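PDB 3B40: probable dipeptidase from Pseudomonas aeruginosa, which probably hydrolyses dipeptides as a metal-dependent peptidase of the membrane dipeptidase family M19, a group built on the TIM-barrel fold. Local coordinates for residues K152-G157 with L205-D210; V158-F163 with P229-H234; L194-V199 with L219-A224. The protein carries 11 engineered substitutions. All coordinates share one frame; numbering follows the deposited sequence. Where two conformers were deposited one is given.

Interaction 1 of 3, residues K152-G157 with L205-D210; sequences KWAARG and LGVIID
Ala154 and Leu205 mark the closest approach of two backbones in the helical layer of a TIM-type barrel, their CA atoms 7.2 Å apart. Residues 152-157 bring helix 148-155 to its end, whereas 205-210 lead from the end of helix 193-205 into strand 208-210. Each helix stops in a Schellman motif at a glycine with positive phi, Gly157 in one segment and Gly206 in the other, and each chain then turns inward to the parallel sheet. In the first motif Gly157 N reaches back to Ala154 O over 3.0 Å.

No hydrogen bond joins the segments; what they share is a small patch of methyl groups. The side chain of Ala154 points across the gap and meets two branches together. One belongs to Leu205, whose CG, anti to the carbonyl carbon (chi1 -74°), carries CD1 out to the alanine methyl. The other is a methyl of Val207; the side chain of this valine, just after the glycine turn, also touches Leu202 and Phe161. Through the alanine methyl the last turn of helix 148-155 lies against the exit of helix 193-205, and the patch is largely buried. Ala154 O, already the acceptor of Gly157 N, also takes a hydrogen bond from Arg159 NH1, which ties the helix end to the chain running into strand 160-162. The two methyl contacts are nearly equal in length: Ala154 CB lies 4.1 Å from Leu205 CD1 and 4.2 Å from Val207 CG2.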
loop_
_atom_site.group_PDB
_atom_site.type_symbol
_atom_site.label_atom_id
_atom_site.label_comp_id
_atom_site.label_asym_id
_atom_site.label_seq_id
_atom_site.Cartn_x
_atom_site.Cartn_y
_atom_site.Cartn_z
ATOM N N LYS A 152 7.709 0.555 -21.112
ATOM C CA LYS A 152 7.814 -0.888 -21.223
ATOM C C LYS A 152 6.908 -1.627 -20.207
ATOM O O LYS A 152 6.216 -2.579 -20.573
ATOM C CB LYS A 152 9.277 -1.313 -21.079
ATOM C CG LYS A 152 10.202 -0.801 -22.215
ATOM C CD LYS A 152 11.686 -1.178 -21.950
ATOM C CE LYS A 152 12.605 -0.859 -23.125
ATOM N NZ LYS A 152 12.699 0.612 -23.422
ATOM N N TRP A 153 6.884 -1.171 -18.953
ATOM C CA TRP A 153 6.002 -1.768 -17.935
ATOM C C TRP A 153 4.507 -1.508 -18.173
ATOM O O TRP A 153 3.684 -2.412 -18.006
ATOM C CB TRP A 153 6.444 -1.379 -16.528
ATOM C CG TRP A 153 7.642 -2.208 -15.984
ATOM C CD1 TRP A 153 8.908 -1.753 -15.733
ATOM C CD2 TRP A 153 7.631 -3.600 -15.587
ATOM N NE1 TRP A 153 9.697 -2.777 -15.243
ATOM C CE2 TRP A 153 8.936 -3.916 -15.131
ATOM C CE3 TRP A 153 6.649 -4.606 -15.588
ATOM C CZ2 TRP A 153 9.294 -5.210 -14.697
ATOM C CZ3 TRP A 153 6.993 -5.896 -15.145
ATOM C CH2 TRP A 153 8.311 -6.183 -14.700
ATOM N N ALA A 154 4.151 -0.282 -18.577
ATOM C CA ALA A 154 2.784 0.038 -19.003
ATOM C C ALA A 154 2.317 -0.912 -20.117
ATOM O O ALA A 154 1.186 -1.440 -20.073
ATOM C CB ALA A 154 2.720 1.487 -19.496
ATOM N N ALA A 155 3.190 -1.145 -21.103
ATOM C CA ALA A 155 2.865 -2.023 -22.241
ATOM C C ALA A 155 2.579 -3.459 -21.790
ATOM O O ALA A 155 1.741 -4.138 -22.364
ATOM C CB ALA A 155 3.996 -2.002 -23.279
ATOM N N ARG A 156 3.270 -3.890 -20.748
ATOM C CA ARG A 156 3.086 -5.208 -20.148
ATOM C C ARG A 156 1.860 -5.319 -19.203
ATOM O O ARG A 156 1.526 -6.409 -18.756
ATOM C CB ARG A 156 4.391 -5.625 -19.451
ATOM C CG ARG A 156 5.548 -5.677 -20.460
ATOM C CD ARG A 156 6.904 -5.877 -19.801
ATOM N NE ARG A 156 7.055 -7.256 -19.359
ATOM C CZ ARG A 156 7.986 -7.684 -18.519
ATOM N NH1 ARG A 156 8.863 -6.832 -18.000
ATOM N NH2 ARG A 156 8.035 -8.970 -18.191
ATOM N N GLY A 157 1.170 -4.210 -18.920
ATOM C CA GLY A 157 -0.013 -4.285 -18.060
ATOM C C GLY A 157 -0.068 -3.431 -16.808
ATOM O O GLY A 157 -1.114 -3.359 -16.137
ATOM N N LEU A 205 1.337 8.235 -20.477
ATOM C CA LEU A 205 1.007 6.828 -20.540
ATOM C C LEU A 205 -0.383 6.455 -20.002
ATOM O O LEU A 205 -0.847 5.349 -20.235
ATOM C CB LEU A 205 2.087 6.022 -19.807
ATOM C CG LEU A 205 3.416 5.889 -20.534
ATOM C CD1 LEU A 205 4.438 5.240 -19.634
ATOM C CD2 LEU A 205 3.263 5.102 -21.860
ATOM N N GLY A 206 -1.046 7.364 -19.289
ATOM C CA GLY A 206 -2.332 7.019 -18.655
ATOM C C GLY A 206 -2.179 6.027 -17.503
ATOM O O GLY A 206 -3.013 5.125 -17.322
ATOM N N VAL A 207 -1.137 6.217 -16.699
ATOM C CA VAL A 207 -0.840 5.362 -15.541
ATOM C C VAL A 207 -1.108 6.179 -14.299
ATOM O O VAL A 207 -0.690 7.345 -14.233
ATOM C CB VAL A 207 0.636 4.871 -15.556
ATOM C CG1 VAL A 207 1.029 4.202 -14.205
ATOM C CG2 VAL A 207 0.829 3.918 -16.675
ATOM N N ILE A 208 -1.841 5.594 -13.344
ATOM C CA ILE A 208 -2.197 6.297 -12.123
ATOM C C ILE A 208 -0.918 6.515 -11.319
ATOM O O ILE A 208 -0.178 5.553 -11.065
ATOM C CB ILE A 208 -3.198 5.496 -11.233
ATOM C CG1 ILE A 208 -4.512 5.187 -11.971
ATOM C CG2 ILE A 208 -3.516 6.283 -9.939
ATOM C CD1 ILE A 208 -5.287 3.994 -11.375
ATOM N N ILE A 209 -0.655 7.759 -10.939
ATOM C CA ILE A 209 0.434 8.038 -9.986
ATOM C C ILE A 209 0.003 7.807 -8.539
ATOM O O ILE A 209 -1.010 8.368 -8.084
ATOM C CB ILE A 209 1.004 9.475 -10.137
ATOM C CG1 ILE A 209 1.562 9.695 -11.556
ATOM C CG2 ILE A 209 2.098 9.727 -9.015
ATOM C CD1 ILE A 209 1.707 11.166 -11.955
ATOM N N ASP A 210 0.785 6.995 -7.825
ATOM C CA ASP A 210 0.515 6.603 -6.428
ATOM C C ASP A 210 1.515 7.299 -5.490
ATOM O O ASP A 210 2.729 7.140 -5.649
ATOM C CB ASP A 210 0.609 5.077 -6.316
ATOM C CG ASP A 210 0.403 4.552 -4.894
ATOM O OD1 ASP A 210 0.006 5.314 -3.977
ATOM O OD2 ASP A 210 0.657 3.339 -4.710
#

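Interaction 2 of 3, residues V158-F163 with P229-H234; sequences VRMFGF and PIVASH
Met160 reaches Ser233 and Val231 with the end of its side chain, and these are the direct contacts between the segments. Met160 CE lies 3.8 Å from Ser233 CB, and Met160 SD approaches the same carbon at 4.0 Å. Met160 SD also faces a branch of Val231, with Val231 CG1 4.3 Å away. The thioether therefore touches alkyl carbons of two residues whose side chains point to the same side of their strand. With CG anti to the backbone N (chi1 -178°) and chi2 also extended, the methionine runs straight out from strand 160-162; only the last torsion bends, at 60°, and sets the methyl against Ser233.

One shell further out, the polar end of Ser233 is held by two partners. Its OG is hydrogen-bonded to Asp210 OD2 on the intervening strand, and His234 ND1 donates to Ser233 OG across 2.9 Å, the oxygen tilted 20° out of the imidazole plane. Around Met160 stand Ser136 of strand 131-138 and Phe400 of helix 389-409. Facing the other way, Phe161 sets CE1 over the centre of the Phe163 ring, 3.9 Å above its plane, and both aromatic residues pack on helix 193-205.

The CA atoms of Met160 and Val231 are 9.0 Å apart because strand 208-210 runs between their strands, bonding to both. Contact between side chains of next-but-one strands, on the face turned away from helix 193-205, is what the curled parallel sheet of a TIM-type barrel brings about in its interior.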
loop_
_atom_site.group_PDB
_atom_site.type_symbol
_atom_site.label_atom_id
_atom_site.label_comp_id
_atom_site.label_asym_id
_atom_site.label_seq_id
_atom_site.Cartn_x
_atom_site.Cartn_y
_atom_site.Cartn_z
ATOM N N VAL A 158 1.022 -2.745 -16.481
ATOM C CA VAL A 158 1.015 -1.906 -15.276
ATOM C C VAL A 158 0.056 -0.705 -15.461
ATOM O O VAL A 158 0.080 -0.042 -16.496
ATOM C CB VAL A 158 2.456 -1.461 -14.873
ATOM C CG1 VAL A 158 2.426 -0.275 -13.873
ATOM C CG2 VAL A 158 3.216 -2.641 -14.306
ATOM N N ARG A 159 -0.802 -0.458 -14.479
ATOM C CA ARG A 159 -1.781 0.617 -14.593
ATOM C C ARG A 159 -1.718 1.669 -13.471
ATOM O O ARG A 159 -2.453 2.673 -13.508
ATOM C CB ARG A 159 -3.188 0.018 -14.736
ATOM C CG ARG A 159 -3.445 -0.648 -16.095
ATOM C CD ARG A 159 -3.372 0.349 -17.233
ATOM N NE ARG A 159 -3.455 -0.285 -18.549
ATOM C CZ ARG A 159 -2.433 -0.763 -19.267
ATOM N NH1 ARG A 159 -1.177 -0.737 -18.825
ATOM N NH2 ARG A 159 -2.691 -1.297 -20.449
ATOM N N MET A 160 -0.812 1.455 -12.504
ATOM C CA MET A 160 -0.614 2.364 -11.365
ATOM C C MET A 160 0.856 2.227 -10.985
ATOM O O MET A 160 1.379 1.119 -11.017
ATOM C CB MET A 160 -1.520 1.963 -10.164
ATOM C CG MET A 160 -1.431 2.897 -8.890
ATOM S SD MET A 160 -2.728 2.817 -7.558
ATOM C CE MET A 160 -2.635 1.115 -7.004
ATOM N N PHE A 161 1.507 3.349 -10.652
ATOM C CA PHE A 161 2.926 3.394 -10.277
ATOM C C PHE A 161 3.123 4.300 -9.054
ATOM O O PHE A 161 2.693 5.482 -9.032
ATOM C CB PHE A 161 3.778 3.916 -11.466
ATOM C CG PHE A 161 5.256 4.064 -11.151
ATOM C CD1 PHE A 161 5.808 5.312 -10.879
ATOM C CD2 PHE A 161 6.078 2.955 -11.114
ATOM C CE1 PHE A 161 7.188 5.451 -10.579
ATOM C CE2 PHE A 161 7.448 3.090 -10.814
ATOM C CZ PHE A 161 7.993 4.317 -10.540
ATOM N N GLY A 162 3.718 3.728 -8.024
ATOM C CA GLY A 162 4.149 4.507 -6.859
ATOM C C GLY A 162 5.647 4.631 -6.900
ATOM O O GLY A 162 6.350 3.649 -7.073
ATOM N N PHE A 163 6.146 5.848 -6.798
ATOM C CA PHE A 163 7.584 6.088 -6.823
ATOM C C PHE A 163 8.336 5.466 -5.677
ATOM O O PHE A 163 9.535 5.157 -5.805
ATOM C CB PHE A 163 7.827 7.586 -6.704
ATOM C CG PHE A 163 7.557 8.352 -7.969
ATOM C CD1 PHE A 163 8.610 8.851 -8.698
ATOM C CD2 PHE A 163 6.240 8.621 -8.394
ATOM C CE1 PHE A 163 8.384 9.590 -9.871
ATOM C CE2 PHE A 163 6.011 9.332 -9.562
ATOM C CZ PHE A 163 7.086 9.841 -10.291
ATOM N N PRO A 229 -5.732 12.830 -12.023
ATOM C CA PRO A 229 -5.926 12.357 -10.635
ATOM C C PRO A 229 -4.768 11.531 -10.098
ATOM O O PRO A 229 -4.158 10.742 -10.828
ATOM C CB PRO A 229 -7.222 11.534 -10.712
ATOM C CG PRO A 229 -8.022 12.298 -11.857
ATOM C CD PRO A 229 -6.954 12.641 -12.843
ATOM N N ILE A 230 -4.439 11.777 -8.832
ATOM C CA ILE A 230 -3.428 10.993 -8.145
ATOM C C ILE A 230 -4.085 10.242 -6.992
ATOM O O ILE A 230 -5.195 10.600 -6.548
ATOM C CB ILE A 230 -2.199 11.860 -7.690
ATOM C CG1 ILE A 230 -2.562 12.882 -6.611
ATOM C CG2 ILE A 230 -1.540 12.603 -8.962
ATOM C CD1 ILE A 230 -1.310 13.565 -5.957
ATOM N N VAL A 231 -3.411 9.206 -6.519
ATOM C CA VAL A 231 -3.982 8.316 -5.531
ATOM C C VAL A 231 -2.950 8.050 -4.437
ATOM O O VAL A 231 -1.743 8.091 -4.680
ATOM C CB VAL A 231 -4.466 6.985 -6.252
ATOM C CG1 VAL A 231 -4.705 5.858 -5.287
ATOM C CG2 VAL A 231 -5.763 7.290 -7.130
ATOM N N ALA A 232 -3.415 7.822 -3.219
ATOM C CA ALA A 232 -2.583 7.234 -2.205
ATOM C C ALA A 232 -3.150 5.812 -1.991
ATOM O O ALA A 232 -4.205 5.670 -1.370
ATOM C CB ALA A 232 -2.659 8.056 -0.909
ATOM N N SER A 233 -2.447 4.795 -2.495
ATOM C CA SER A 233 -2.985 3.439 -2.571
ATOM C C SER A 233 -3.052 2.734 -1.189
ATOM O O SER A 233 -3.818 1.788 -1.013
ATOM C CB SER A 233 -2.163 2.611 -3.565
ATOM O OG SER A 233 -0.875 2.358 -3.011
ATOM N N HIS A 234 -2.261 3.212 -0.216
ATOM C CA HIS A 234 -2.311 2.692 1.153
ATOM C C HIS A 234 -1.715 3.708 2.104
ATOM O O HIS A 234 -0.478 3.696 2.331
ATOM C CB HIS A 234 -1.597 1.323 1.285
ATOM C CG HIS A 234 -0.169 1.293 0.790
ATOM N ND1 HIS A 234 0.223 1.832 -0.414
ATOM C CD2 HIS A 234 0.945 0.720 1.316
ATOM C CE1 HIS A 234 1.515 1.611 -0.605
ATOM N NE2 HIS A 234 1.975 0.925 0.423
#

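Interaction 3 of 3, residues L194-V199 with L219-A224; sequences LGKQAV and LEQVAA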
loop_
_atom_site.group_PDB
_atom_site.type_symbol
_atom_site.label_atom_id
_atom_site.label_comp_id
_atom_site.label_asym_id
_atom_site.label_seq_id
_atom_site.Cartn_x
_atom_site.Cartn_y
_atom_site.Cartn_z
ATOM N N LEU A 194 14.783 13.585 -13.052
ATOM C CA LEU A 194 14.188 12.421 -13.711
ATOM C C LEU A 194 12.823 12.030 -13.079
ATOM O O LEU A 194 11.892 11.654 -13.809
ATOM C CB LEU A 194 15.190 11.256 -13.781
ATOM C CG LEU A 194 15.994 11.019 -15.082
ATOM C CD1 LEU A 194 16.652 12.268 -15.663
ATOM C CD2 LEU A 194 17.057 9.938 -14.888
ATOM N N GLY A 195 12.667 12.174 -11.756
ATOM C CA GLY A 195 11.366 11.923 -11.121
ATOM C C GLY A 195 10.294 12.882 -11.636
ATOM O O GLY A 195 9.136 12.507 -11.840
ATOM N N LYS A 196 10.681 14.135 -11.845
ATOM C CA LYS A 196 9.793 15.141 -12.426
ATOM C C LYS A 196 9.415 14.796 -13.876
ATOM O O LYS A 196 8.274 14.956 -14.268
ATOM C CB LYS A 196 10.460 16.527 -12.370
ATOM C CG LYS A 196 10.602 17.052 -10.964
ATOM C CD LYS A 196 11.099 18.484 -11.006
ATOM C CE LYS A 196 10.735 19.206 -9.741
ATOM N NZ LYS A 196 11.876 19.116 -8.863
ATOM N N GLN A 197 10.378 14.319 -14.651
ATOM C CA GLN A 197 10.116 13.826 -15.983
ATOM C C GLN A 197 9.243 12.560 -15.933
ATOM O O GLN A 197 8.422 12.345 -16.823
ATOM C CB GLN A 197 11.449 13.553 -16.704
ATOM C CG GLN A 197 12.218 14.851 -17.005
ATOM C CD GLN A 197 13.605 14.632 -17.575
ATOM O OE1 GLN A 197 13.887 13.605 -18.178
ATOM N NE2 GLN A 197 14.460 15.640 -17.444
ATOM N N ALA A 198 9.416 11.732 -14.897
ATOM C CA ALA A 198 8.557 10.540 -14.708
ATOM C C ALA A 198 7.070 10.919 -14.541
ATOM O O ALA A 198 6.196 10.219 -15.026
ATOM C CB ALA A 198 9.041 9.703 -13.528
ATOM N N VAL A 199 6.789 12.029 -13.878
ATOM C CA VAL A 199 5.408 12.457 -13.694
ATOM C C VAL A 199 4.706 12.778 -15.041
ATOM O O VAL A 199 3.565 12.359 -15.288
ATOM C CB VAL A 199 5.311 13.699 -12.787
ATOM C CG1 VAL A 199 3.872 14.257 -12.804
ATOM C CG2 VAL A 199 5.785 13.372 -11.335
ATOM N N LEU A 219 5.454 14.386 -2.794
ATOM C CA LEU A 219 4.009 14.449 -2.969
ATOM C C LEU A 219 3.620 15.818 -3.512
ATOM O O LEU A 219 2.845 15.894 -4.450
ATOM C CB LEU A 219 3.283 14.226 -1.640
ATOM C CG LEU A 219 1.763 14.020 -1.707
ATOM C CD1 LEU A 219 1.277 13.089 -0.581
ATOM C CD2 LEU A 219 0.964 15.334 -1.738
ATOM N N GLU A 220 4.159 16.891 -2.911
ATOM C CA GLU A 220 3.765 18.242 -3.285
ATOM C C GLU A 220 4.107 18.501 -4.738
ATOM O O GLU A 220 3.330 19.136 -5.446
ATOM C CB GLU A 220 4.429 19.284 -2.366
ATOM C CG GLU A 220 3.783 19.342 -0.967
ATOM C CD GLU A 220 4.590 20.153 0.038
ATOM O OE1 GLU A 220 5.748 20.520 -0.252
ATOM O OE2 GLU A 220 4.078 20.396 1.137
ATOM N N GLN A 221 5.272 18.004 -5.164
ATOM C CA GLN A 221 5.764 18.153 -6.536
ATOM C C GLN A 221 4.973 17.299 -7.506
ATOM O O GLN A 221 4.693 17.735 -8.620
ATOM C CB GLN A 221 7.263 17.845 -6.595
ATOM C CG GLN A 221 8.075 18.892 -5.839
ATOM C CD GLN A 221 9.512 18.521 -5.603
ATOM O OE1 GLN A 221 10.116 17.694 -6.304
ATOM N NE2 GLN A 221 10.088 19.161 -4.619
ATOM N N VAL A 222 4.589 16.100 -7.091
ATOM C CA VAL A 222 3.715 15.295 -7.949
ATOM C C VAL A 222 2.416 16.088 -8.174
ATOM O O VAL A 222 1.989 16.228 -9.309
ATOM C CB VAL A 222 3.378 13.887 -7.363
ATOM C CG1 VAL A 222 2.228 13.208 -8.159
ATOM C CG2 VAL A 222 4.572 13.003 -7.370
ATOM N N ALA A 223 1.824 16.619 -7.096
ATOM C CA ALA A 223 0.566 17.379 -7.214
ATOM C C ALA A 223 0.688 18.598 -8.173
ATOM O O ALA A 223 -0.143 18.764 -9.064
ATOM C CB ALA A 223 0.064 17.785 -5.839
ATOM N N ALA A 224 1.748 19.394 -8.023
ATOM C CA ALA A 224 1.993 20.562 -8.883
ATOM C C ALA A 224 2.235 20.174 -10.349
ATOM O O ALA A 224 1.945 20.945 -11.248
ATOM C CB ALA A 224 3.170 21.394 -8.340
#
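Apolar packing and one weak polar bridge join Val199 and Lys196 of helix 193-205 to Val222 and Gln221 of helix 216-225. The apolar part is a single pair of valines, placed where the helix backbones come nearest, with 6.6 Å between the CA atoms of Val199 and Val222. Each valine offers the methyl that is anti to its own carbonyl carbon, and Val199 CG2 and Val222 CG2 meet at 4.2 Å.

The polar part lies nearer the surface. The lysine stem starts off beside the gap, and its bend at chi4 (95°) brings the ammonium group to the amide: Lys196 NZ makes a weak hydrogen bond of 3.4 Å to Gln221 OE1. That oxygen has a stronger partner in Leu191 N, while Gln221 NE2 donates to Gly189 O, so both ends of the amide are tied to the chain ahead of helix 193-205 and its rotation is probably fixed. Lys196 NZ has a further weak bond to Leu191 O.

Beneath the valines, Ile209 of strand 208-210 touches both helices; Leu225 packs on Val199 and Lys196, and helix 249-257 borders the far side of helix 216-225 through Leu254.

Overall arrangement
Read from the N terminus, the chain passes helix 148-155 and strand 160-162, then helix 193-205, strand 208-210, helix 216-225 and strand 230-235, helices and strands alternating around the barrel. Interaction 1 closes a loop from 152-157 to 205-210, and interaction 2 a longer one from 158-163 to 229-234; these two cross. Interaction 3, the shortest closure, crosses interaction 1 but falls wholly within the span of interaction 2. Strand 208-210, part of interaction 1, also touches the other two: Asp210 bonds toward the interior side chains of interaction 2, whereas Ile209 packs outward under interaction 3. Together they illustrate how a barrel is tied across its helical layer and its interior.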